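PDB 3M4X: NOL1/NOP2/sun family protein from Enterococcus faecium, which probably methylates ribosomal RNA, as an RsmB/RsmF-type enzyme of the NOL1/NOP2/sun family whose methyltransferase domain is joined to a PUA-like RNA-binding domain. Local coordinates for residues A[18-21]-A[22-25]; A[52-56]-A[57-61]; A[88-92]-A[93-97]; A[326-329]-A[330-334]. One frame throughout, in Å; residues are numbered along the deposited sequence.

Contact 1: residues A[18-21]-A[22-25]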
loop_
_atom_site.group_PDB
_atom_site.type_symbol
_atom_site.label_atom_id
_atom_site.label_comp_id
_atom_site.label_asym_id
_atom_site.label_seq_id
_atom_site.Cartn_x
_atom_site.Cartn_y
_atom_site.Cartn_z
ATOM N N LEU A 18 -6.628 34.198 -8.967
ATOM C CA LEU A 18 -6.904 34.208 -10.404
ATOM C C LEU A 18 -7.571 32.930 -10.930
ATOM O O LEU A 18 -8.493 32.999 -11.751
ATOM C CB LEU A 18 -5.625 34.487 -11.199
ATOM C CG LEU A 18 -5.059 35.907 -11.117
ATOM C CD1 LEU A 18 -3.777 36.000 -11.922
ATOM C CD2 LEU A 18 -6.077 36.934 -11.606
ATOM N N LEU A 19 -7.103 31.772 -10.468
ATOM C CA LEU A 19 -7.619 30.493 -10.968
ATOM C C LEU A 19 -9.049 30.241 -10.512
ATOM O O LEU A 19 -9.868 29.735 -11.283
ATOM C CB LEU A 19 -6.749 29.324 -10.499
ATOM C CG LEU A 19 -5.785 28.603 -11.438
ATOM C CD1 LEU A 19 -5.859 29.067 -12.913
ATOM C CD2 LEU A 19 -4.369 28.718 -10.876
ATOM N N LEU A 20 -9.338 30.586 -9.256
ATOM C CA LEU A 20 -10.608 30.213 -8.618
ATOM C C LEU A 20 -11.674 31.303 -8.647
ATOM O O LEU A 20 -12.864 31.014 -8.504
ATOM C CB LEU A 20 -10.379 29.758 -7.168
ATOM C CG LEU A 20 -9.703 28.389 -7.037
ATOM C CD1 LEU A 20 -9.529 27.973 -5.568
ATOM C CD2 LEU A 20 -10.504 27.354 -7.801
ATOM N N GLY A 21 -11.252 32.548 -8.832
ATOM C CA GLY A 21 -12.181 33.657 -8.788
ATOM C C GLY A 21 -12.701 33.874 -7.378
ATOM O O GLY A 21 -11.921 34.011 -6.436
ATOM N N GLU A 22 -14.019 33.893 -7.221
ATOM C CA GLU A 22 -14.593 34.225 -5.922
ATOM C C GLU A 22 -14.580 33.016 -5.007
ATOM O O GLU A 22 -14.672 33.135 -3.780
ATOM C CB GLU A 22 -16.018 34.755 -6.072
ATOM C CG GLU A 22 -17.017 33.726 -6.555
ATOM C CD GLU A 22 -18.439 34.249 -6.511
ATOM O OE1 GLU A 22 -19.303 33.671 -7.204
ATOM O OE2 GLU A 22 -18.692 35.240 -5.788
ATOM N N GLU A 23 -14.467 31.849 -5.627
ATOM C CA GLU A 23 -14.365 30.604 -4.904
ATOM C C GLU A 23 -13.096 30.606 -4.046
ATOM O O GLU A 23 -12.999 29.896 -3.034
ATOM C CB GLU A 23 -14.355 29.440 -5.901
ATOM C CG GLU A 23 -14.353 28.077 -5.265
ATOM C CD GLU A 23 -14.529 26.964 -6.270
ATOM O OE1 GLU A 23 -14.645 27.254 -7.479
ATOM O OE2 GLU A 23 -14.548 25.789 -5.848
ATOM N N ALA A 24 -12.126 31.414 -4.454
ATOM C CA ALA A 24 -10.822 31.443 -3.800
ATOM C C ALA A 24 -10.921 31.656 -2.286
ATOM O O ALA A 24 -10.152 31.063 -1.521
ATOM C CB ALA A 24 -9.936 32.505 -4.433
ATOM N N SER A 25 -11.857 32.501 -1.862
ATOM C CA SER A 25 -12.032 32.807 -0.438
ATOM C C SER A 25 -12.357 31.602 0.426
ATOM O O SER A 25 -11.759 31.410 1.489
ATOM C CB SER A 25 -13.108 33.879 -0.235
ATOM O OG SER A 25 -12.692 35.103 -0.802
HETATM O O HOH W 1 -13.738 28.648 -9.504
#
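Leu20 and Glu23 meet at a slant across the bend between two helices, and a water joins the backbone carbonyl of Leu20 to the carboxylate of Glu23. Leu20 directs its CB into the turn, where it rests 3.6 Å from Ala24 N and 3.9 Å from Ala24 CB, two carbons side by side in a small apolar patch. Its CG stands opposite its own carbonyl carbon (chi1 -72°), which leaves CD1 by Ala24 CA and CD2 on the Glu23 side, where it ends only loosely beside Glu23 OE1. Glu23 has its CG opposite the backbone N (chi1 -176°) and lays CB 3.4 Å from Leu20 O, and the rest of its chain, stretched out, carries the carboxylate to the water. Water 1 donates to Leu20 O at 2.7 Å and to Glu23 OE1 at 2.6 Å, tying the last carbonyl of the first helix to the carboxylate. The same carbonyl takes a weak bond from Glu23 N. Gly21, whose phi is positive, turns the chain here, and Ala24 N then reaches Gly21 O at 3.3 Å from well above the carbonyl plane, 61° out of it. The carboxylate of Glu23 is also held beyond the turn, OE1 by a salt bridge to Arg270 and OE2 by a hydrogen bond to His288. The contact is thus a glycine-centred corner between helices 10-20 and 24-33, packed through Leu20 against Arg270 and Trp286 in the loops near strands 267-268 and 283-285.

Contact 2: residues A[52-56]-A[57-61]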
loop_
_atom_site.group_PDB
_atom_site.type_symbol
_atom_site.label_atom_id
_atom_site.label_comp_id
_atom_site.label_asym_id
_atom_site.label_seq_id
_atom_site.Cartn_x
_atom_site.Cartn_y
_atom_site.Cartn_z
HETATM N N MSE A 52 -13.434 -7.657 13.923
HETATM C CA MSE A 52 -12.430 -7.356 14.935
HETATM C C MSE A 52 -12.279 -5.853 15.172
HETATM O O MSE A 52 -12.042 -5.415 16.291
HETATM C CB MSE A 52 -11.093 -7.996 14.564
HETATM C CG MSE A 52 -11.088 -9.527 14.710
HETATM SE SE MSE A 52 -11.427 -10.178 16.564
HETATM C CE MSE A 52 -13.361 -10.406 16.479
ATOM N N VAL A 53 -12.406 -5.062 14.110
ATOM C CA VAL A 53 -12.339 -3.615 14.246
ATOM C C VAL A 53 -13.583 -3.049 14.945
ATOM O O VAL A 53 -13.488 -2.124 15.756
ATOM C CB VAL A 53 -12.133 -2.928 12.883
ATOM C CG1 VAL A 53 -12.385 -1.413 12.997
ATOM C CG2 VAL A 53 -10.727 -3.217 12.356
ATOM N N GLN A 54 -14.745 -3.618 14.643
ATOM C CA GLN A 54 -15.991 -3.145 15.230
ATOM C C GLN A 54 -15.993 -3.402 16.729
ATOM O O GLN A 54 -16.500 -2.599 17.519
ATOM C CB GLN A 54 -17.186 -3.823 14.556
ATOM C CG GLN A 54 -17.548 -3.196 13.183
ATOM C CD GLN A 54 -18.550 -4.030 12.403
ATOM O OE1 GLN A 54 -18.741 -5.221 12.672
ATOM N NE2 GLN A 54 -19.201 -3.409 11.436
ATOM N N THR A 55 -15.392 -4.520 17.109
ATOM C CA THR A 55 -15.360 -4.961 18.491
ATOM C C THR A 55 -14.334 -4.211 19.339
ATOM O O THR A 55 -14.685 -3.662 20.377
ATOM C CB THR A 55 -15.090 -6.452 18.550
ATOM O OG1 THR A 55 -16.123 -7.128 17.827
ATOM C CG2 THR A 55 -15.081 -6.936 19.993
ATOM N N TYR A 56 -13.086 -4.147 18.874
ATOM C CA TYR A 56 -11.995 -3.591 19.673
ATOM C C TYR A 56 -11.616 -2.139 19.390
ATOM O O TYR A 56 -10.849 -1.525 20.145
ATOM C CB TYR A 56 -10.786 -4.513 19.596
ATOM C CG TYR A 56 -11.151 -5.881 20.118
ATOM C CD1 TYR A 56 -11.307 -6.951 19.252
ATOM C CD2 TYR A 56 -11.421 -6.080 21.478
ATOM C CE1 TYR A 56 -11.666 -8.207 19.716
ATOM C CE2 TYR A 56 -11.793 -7.338 21.962
ATOM C CZ TYR A 56 -11.910 -8.396 21.073
ATOM O OH TYR A 56 -12.267 -9.645 21.514
ATOM N N HIS A 57 -12.159 -1.593 18.306
ATOM C CA HIS A 57 -12.049 -0.167 18.040
ATOM C C HIS A 57 -13.385 0.489 18.426
ATOM O O HIS A 57 -13.467 1.187 19.435
ATOM C CB HIS A 57 -11.724 0.090 16.561
ATOM C CG HIS A 57 -11.062 1.412 16.302
ATOM N ND1 HIS A 57 -11.662 2.618 16.598
ATOM C CD2 HIS A 57 -9.857 1.714 15.765
ATOM C CE1 HIS A 57 -10.849 3.605 16.270
ATOM N NE2 HIS A 57 -9.748 3.086 15.758
ATOM N N SER A 58 -14.426 0.229 17.630
ATOM C CA SER A 58 -15.751 0.844 17.791
ATOM C C SER A 58 -16.750 0.418 16.696
ATOM O O SER A 58 -16.404 0.364 15.505
ATOM C CB SER A 58 -15.633 2.380 17.805
ATOM O OG SER A 58 -16.909 2.994 17.894
ATOM N N GLU A 59 -17.986 0.129 17.103
ATOM C CA GLU A 59 -19.070 -0.148 16.156
ATOM C C GLU A 59 -19.848 1.135 15.850
ATOM O O GLU A 59 -20.915 1.106 15.235
ATOM C CB GLU A 59 -20.013 -1.221 16.706
ATOM C CG GLU A 59 -19.304 -2.470 17.190
ATOM C CD GLU A 59 -20.246 -3.636 17.410
ATOM O OE1 GLU A 59 -21.475 -3.406 17.421
ATOM O OE2 GLU A 59 -19.754 -4.780 17.569
ATOM N N GLU A 60 -19.296 2.262 16.287
ATOM C CA GLU A 60 -19.938 3.554 16.109
ATOM C C GLU A 60 -19.222 4.418 15.080
ATOM O O GLU A 60 -19.842 5.290 14.478
ATOM C CB GLU A 60 -19.994 4.304 17.439
ATOM C CG GLU A 60 -21.042 3.792 18.408
ATOM C CD GLU A 60 -20.941 4.463 19.760
ATOM O OE1 GLU A 60 -19.838 4.441 20.342
ATOM O OE2 GLU A 60 -21.957 5.010 20.237
ATOM N N LEU A 61 -17.923 4.182 14.892
ATOM C CA LEU A 61 -17.104 5.027 14.020
ATOM C C LEU A 61 -17.761 5.265 12.662
ATOM O O LEU A 61 -18.463 4.395 12.140
ATOM C CB LEU A 61 -15.684 4.470 13.865
ATOM C CG LEU A 61 -15.460 2.961 13.980
ATOM C CD1 LEU A 61 -16.433 2.193 13.098
ATOM C CD2 LEU A 61 -14.017 2.597 13.644
HETATM O O HOH W 2 -10.854 1.890 20.151
#
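Val53 and His57 close the C-terminal end of helix 49-56, a local helix-end contact where the chain leaves for the loop leading to strand 70-72. Val53 O is gripped by two backbone donors. His57 N sits 2.9 Å from Val53 O, lying 35° above the carbonyl plane, while Ser58 N approaches Val53 O at 3.2 Å within that plane, five residues on, and so draws the chain round as the helix stops. The two side chains lie side by side, pointing the same way: Val53 CG1, opposite its backbone N (chi1 167°), touches His57 CB at 3.9 Å. Ser58 then starts the next bend by itself, its OG accepting from Glu60 N at 3.0 Å in an ST turn. Across the same turn, Gln54 CA makes a CH...O contact of 3.5 Å to Ser58 O. On the helix, Thr55 CG2 sits over the centre of one face of the Tyr56 ring, with the selenium of selenomethionine Met52 at the ring edge; Tyr56 OH bonds Asp431. His57 stacks on Phe40 and bonds Thr74 O through NE2, Val53 and Leu61 both rest on Phe71, and Tyr56 and His57 touch Leu81, so the helix end is set against strands 39-41 and 70-72 and helix 80-83.

Contact 3: residues A[88-92]-A[93-97]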
loop_
_atom_site.group_PDB
_atom_site.type_symbol
_atom_site.label_atom_id
_atom_site.label_comp_id
_atom_site.label_asym_id
_atom_site.label_seq_id
_atom_site.Cartn_x
_atom_site.Cartn_y
_atom_site.Cartn_z
ATOM N N TYR A 88 -4.994 0.255 8.865
ATOM C CA TYR A 88 -3.981 1.047 8.189
ATOM C C TYR A 88 -4.467 2.487 8.208
ATOM O O TYR A 88 -5.546 2.787 7.690
ATOM C CB TYR A 88 -3.797 0.581 6.739
ATOM C CG TYR A 88 -2.478 1.003 6.157
ATOM C CD1 TYR A 88 -1.393 0.138 6.168
ATOM C CD2 TYR A 88 -2.301 2.280 5.617
ATOM C CE1 TYR A 88 -0.175 0.521 5.655
ATOM C CE2 TYR A 88 -1.080 2.670 5.099
ATOM C CZ TYR A 88 -0.021 1.784 5.126
ATOM O OH TYR A 88 1.201 2.145 4.621
ATOM N N SER A 89 -3.703 3.375 8.826
ATOM C CA SER A 89 -4.102 4.780 8.834
ATOM C C SER A 89 -3.731 5.436 7.509
ATOM O O SER A 89 -2.635 5.246 6.993
ATOM C CB SER A 89 -3.525 5.542 10.034
ATOM O OG SER A 89 -2.114 5.491 10.048
ATOM N N GLN A 90 -4.681 6.181 6.957
ATOM C CA GLN A 90 -4.547 6.795 5.642
ATOM C C GLN A 90 -5.489 7.989 5.592
ATOM O O GLN A 90 -6.644 7.887 6.018
ATOM C CB GLN A 90 -4.929 5.794 4.555
ATOM C CG GLN A 90 -4.695 6.308 3.157
ATOM C CD GLN A 90 -5.116 5.334 2.088
ATOM O OE1 GLN A 90 -5.946 4.450 2.322
ATOM N NE2 GLN A 90 -4.552 5.489 0.899
ATOM N N GLU A 91 -5.016 9.128 5.097
ATOM C CA GLU A 91 -5.869 10.312 5.101
ATOM C C GLU A 91 -6.993 10.124 4.088
ATOM O O GLU A 91 -6.790 9.524 3.040
ATOM C CB GLU A 91 -5.062 11.584 4.854
ATOM C CG GLU A 91 -4.932 11.993 3.411
ATOM C CD GLU A 91 -5.980 13.003 2.991
ATOM O OE1 GLU A 91 -6.868 13.365 3.804
ATOM O OE2 GLU A 91 -5.904 13.437 1.831
ATOM N N PRO A 92 -8.201 10.584 4.434
ATOM C CA PRO A 92 -9.433 10.329 3.676
ATOM C C PRO A 92 -9.421 10.606 2.175
ATOM O O PRO A 92 -9.949 9.777 1.428
ATOM C CB PRO A 92 -10.462 11.194 4.401
ATOM C CG PRO A 92 -10.009 11.101 5.820
ATOM C CD PRO A 92 -8.499 11.126 5.771
ATOM N N SER A 93 -8.853 11.713 1.722
ATOM C CA SER A 93 -8.849 11.956 0.285
ATOM C C SER A 93 -7.830 11.076 -0.438
ATOM O O SER A 93 -8.018 10.718 -1.599
ATOM C CB SER A 93 -8.665 13.445 -0.052
ATOM O OG SER A 93 -7.309 13.843 -0.016
ATOM N N ALA A 94 -6.754 10.727 0.251
ATOM C CA ALA A 94 -5.746 9.838 -0.328
ATOM C C ALA A 94 -6.350 8.470 -0.693
ATOM O O ALA A 94 -5.909 7.810 -1.634
ATOM C CB ALA A 94 -4.567 9.675 0.625
HETATM N N MSE A 95 -7.377 8.058 0.044
HETATM C CA MSE A 95 -8.019 6.769 -0.219
HETATM C C MSE A 95 -8.657 6.718 -1.600
HETATM O O MSE A 95 -8.955 5.636 -2.114
HETATM C CB MSE A 95 -9.081 6.469 0.825
HETATM C CG MSE A 95 -8.562 6.349 2.246
HETATM SE SE MSE A 95 -10.063 5.834 3.397
HETATM C CE MSE A 95 -9.207 6.071 5.141
ATOM N N ILE A 96 -8.885 7.885 -2.193
ATOM C CA ILE A 96 -9.563 7.949 -3.485
ATOM C C ILE A 96 -8.723 7.265 -4.557
ATOM O O ILE A 96 -9.246 6.693 -5.505
ATOM C CB ILE A 96 -9.849 9.406 -3.918
ATOM C CG1 ILE A 96 -10.852 9.435 -5.069
ATOM C CG2 ILE A 96 -8.560 10.115 -4.337
ATOM C CD1 ILE A 96 -12.138 8.753 -4.757
ATOM N N VAL A 97 -7.410 7.317 -4.387
ATOM C CA VAL A 97 -6.500 6.838 -5.410
ATOM C C VAL A 97 -6.611 5.323 -5.555
ATOM O O VAL A 97 -6.845 4.814 -6.654
ATOM C CB VAL A 97 -5.060 7.259 -5.075
ATOM C CG1 VAL A 97 -4.097 6.694 -6.077
ATOM C CG2 VAL A 97 -4.975 8.776 -5.029
#
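From Gln90 to Met95 the chain passes from an extended path into a helical one at Pro92, and Met95 N makes weak bonds of 3.4 Å to both Glu91 O and Pro92 O. Glu91 curls forward over this bend: its side chain is kinked at chi2 (95°), bringing the carboxylate round to the backbone just ahead. OE1 receives a weak bond from Ser93 N and OE2 another from Ala94 N, each 3.3 Å long, while Glu91 CG lies against Ala94 CB at 3.6 Å. Ser93 OG donates to Glu91 OE2 as well, but the modelled separation is so short that its exact length is doubtful. Ser93 OG also bonds His295, at the start of strand 295-302. Gln90 and selenomethionine Met95 meet slantwise: the amide at the end of the extended Gln90 chain, its CG opposite the backbone N (chi1 -175°), puts OE1 3.2 Å from Met95 CG, and the extended Met95 chain places CE 3.3 Å from Gln90 O. That buried amide is satisfied at both ends, OE1 by Arg41 and NE2 by Gln122 of helix 118-127. The bend therefore links strand 88-89 of the small antiparallel sheet to helix 95-101, which leads into strand 108-111 of the Rossmann-like methyltransferase fold; in such folds the turn after that first strand commonly binds S-adenosylmethionine.

Contact 4: residues A[326-329]-A[330-334]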
loop_
_atom_site.group_PDB
_atom_site.type_symbol
_atom_site.label_atom_id
_atom_site.label_comp_id
_atom_site.label_asym_id
_atom_site.label_seq_id
_atom_site.Cartn_x
_atom_site.Cartn_y
_atom_site.Cartn_z
ATOM N N GLN A 326 17.027 -28.875 3.966
ATOM C CA GLN A 326 16.091 -27.764 4.050
ATOM C C GLN A 326 14.734 -28.214 3.546
ATOM O O GLN A 326 13.698 -27.875 4.124
ATOM C CB GLN A 326 16.603 -26.569 3.243
ATOM C CG GLN A 326 17.732 -25.833 3.928
ATOM C CD GLN A 326 18.379 -24.782 3.047
ATOM O OE1 GLN A 326 18.112 -24.700 1.838
ATOM N NE2 GLN A 326 19.241 -23.967 3.648
ATOM N N GLU A 327 14.754 -28.985 2.466
ATOM C CA GLU A 327 13.560 -29.649 1.970
ATOM C C GLU A 327 12.917 -30.443 3.095
ATOM O O GLU A 327 11.717 -30.335 3.343
ATOM C CB GLU A 327 13.924 -30.595 0.830
ATOM C CG GLU A 327 13.587 -30.081 -0.558
ATOM C CD GLU A 327 12.131 -30.291 -0.916
ATOM O OE1 GLU A 327 11.856 -30.730 -2.055
ATOM O OE2 GLU A 327 11.264 -30.029 -0.053
ATOM N N LYS A 328 13.724 -31.253 3.773
ATOM C CA LYS A 328 13.210 -32.099 4.839
ATOM C C LYS A 328 12.622 -31.226 5.928
ATOM O O LYS A 328 11.453 -31.358 6.276
ATOM C CB LYS A 328 14.312 -32.996 5.415
ATOM C CG LYS A 328 13.942 -33.680 6.733
ATOM C CD LYS A 328 15.030 -34.638 7.199
ATOM C CE LYS A 328 15.211 -35.786 6.214
ATOM N NZ LYS A 328 16.457 -36.560 6.479
ATOM N N LEU A 329 13.448 -30.328 6.454
ATOM C CA LEU A 329 13.026 -29.401 7.498
ATOM C C LEU A 329 11.674 -28.715 7.218
ATOM O O LEU A 329 10.781 -28.723 8.075
ATOM C CB LEU A 329 14.123 -28.359 7.746
ATOM C CG LEU A 329 15.061 -28.639 8.926
ATOM C CD1 LEU A 329 15.387 -30.108 9.021
ATOM C CD2 LEU A 329 16.335 -27.816 8.829
ATOM N N TRP A 330 11.527 -28.132 6.028
ATOM C CA TRP A 330 10.319 -27.367 5.697
ATOM C C TRP A 330 9.107 -28.266 5.584
ATOM O O TRP A 330 7.991 -27.880 5.944
ATOM C CB TRP A 330 10.489 -26.570 4.400
ATOM C CG TRP A 330 9.184 -26.171 3.734
ATOM C CD1 TRP A 330 8.655 -26.694 2.584
ATOM C CD2 TRP A 330 8.246 -25.170 4.180
ATOM N NE1 TRP A 330 7.455 -26.082 2.288
ATOM C CE2 TRP A 330 7.183 -25.146 3.255
ATOM C CE3 TRP A 330 8.207 -24.294 5.276
ATOM C CZ2 TRP A 330 6.091 -24.282 3.391
ATOM C CZ3 TRP A 330 7.130 -23.441 5.404
ATOM C CH2 TRP A 330 6.086 -23.438 4.468
ATOM N N THR A 331 9.328 -29.464 5.064
ATOM C CA THR A 331 8.231 -30.388 4.846
ATOM C C THR A 331 7.665 -30.820 6.191
ATOM O O THR A 331 6.450 -30.900 6.368
ATOM C CB THR A 331 8.669 -31.589 3.973
ATOM O OG1 THR A 331 8.953 -31.119 2.642
ATOM C CG2 THR A 331 7.576 -32.648 3.910
ATOM N N GLU A 332 8.553 -31.068 7.147
ATOM C CA GLU A 332 8.126 -31.396 8.496
ATOM C C GLU A 332 7.195 -30.299 8.975
ATOM O O GLU A 332 6.009 -30.542 9.207
ATOM C CB GLU A 332 9.329 -31.511 9.434
ATOM C CG GLU A 332 10.523 -32.205 8.806
ATOM C CD GLU A 332 11.198 -33.195 9.736
ATOM O OE1 GLU A 332 10.908 -33.162 10.952
ATOM O OE2 GLU A 332 12.021 -34.004 9.247
ATOM N N PHE A 333 7.734 -29.086 9.098
ATOM C CA PHE A 333 6.957 -27.963 9.609
ATOM C C PHE A 333 5.635 -27.803 8.875
ATOM O O PHE A 333 4.576 -27.676 9.497
ATOM C CB PHE A 333 7.737 -26.638 9.557
ATOM C CG PHE A 333 6.891 -25.447 9.907
ATOM C CD1 PHE A 333 6.702 -25.080 11.229
ATOM C CD2 PHE A 333 6.239 -24.731 8.919
ATOM C CE1 PHE A 333 5.895 -24.014 11.556
ATOM C CE2 PHE A 333 5.431 -23.656 9.242
ATOM C CZ PHE A 333 5.259 -23.300 10.563
ATOM N N SER A 334 5.690 -27.800 7.552
ATOM C CA SER A 334 4.501 -27.501 6.769
ATOM C C SER A 334 3.462 -28.592 6.950
ATOM O O SER A 334 2.277 -28.383 6.693
ATOM C CB SER A 334 4.845 -27.307 5.286
ATOM O OG SER A 334 5.406 -28.479 4.735
#
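Glu332 reaches back along its helix to Lys328, one turn earlier, and the two chains run side by side. Glu332 CB passes 3.4 Å from Leu329 O. CG, opposite the carbonyl carbon of its own residue, heads for the backbone at Lys328, where the modelled approach to the carbonyl oxygen is too tight to be trusted. Beyond a bend at chi2 (-137°), Glu332 CD comes 4.1 Å from Lys328 CG, and the tip atom OE2 lies alongside the aliphatic part of the lysine, 3.2 Å from Lys328 CG and 3.7 Å from Lys328 CD. The ammonium does not meet this carboxylate: Lys328 NZ stays 5.8 Å from Glu332 OE2, so the opposite charges probably attract only at a distance. On the neighbouring residue, Thr331 uses its OG1 as well as its N on the carbonyl of Glu327. Thr331 N bonds Glu327 O at 3.1 Å and Thr331 OG1 bonds it at 3.0 Å, arriving from opposite faces of the carbonyl plane, so one oxygen is held twice. Trp330 N to Gln326 O, at 2.9 Å, and Phe333 N to Leu329 O are ordinary helical bonds. Ser334 CB covers one face of the Trp330 ring, toward its rim. While Glu327, Lys328 and Glu332 are exposed, the buried rings of Trp330 and Phe333 meet Phe382, Trp330 edge-to-face, and Trp330 also touches Leu345 and Leu374. Helix 324-336 is thereby laid on the antiparallel sheet of strands 344-348, 351-355, 372-378 and 381-384.

The four contacts follow one another in series along the chain, with none nested or crossing; each spans consecutive residues, so none closes a long loop. Contact 1 turns helix 10-20 into helix 24-33 near the N terminus, and contact 2 ends helix 49-56 about 41 Å away, centre to centre, both in the RsmF-type N-terminal region. Contact 3 comes next, its centre about 19 Å from that of contact 2; it carries the chain from the small antiparallel sheet into the methyltransferase fold. Contact 4 lies far along the chain, across the molecule's centre from contact 1, within the helix that lies on the four-stranded antiparallel sheet. None touches another.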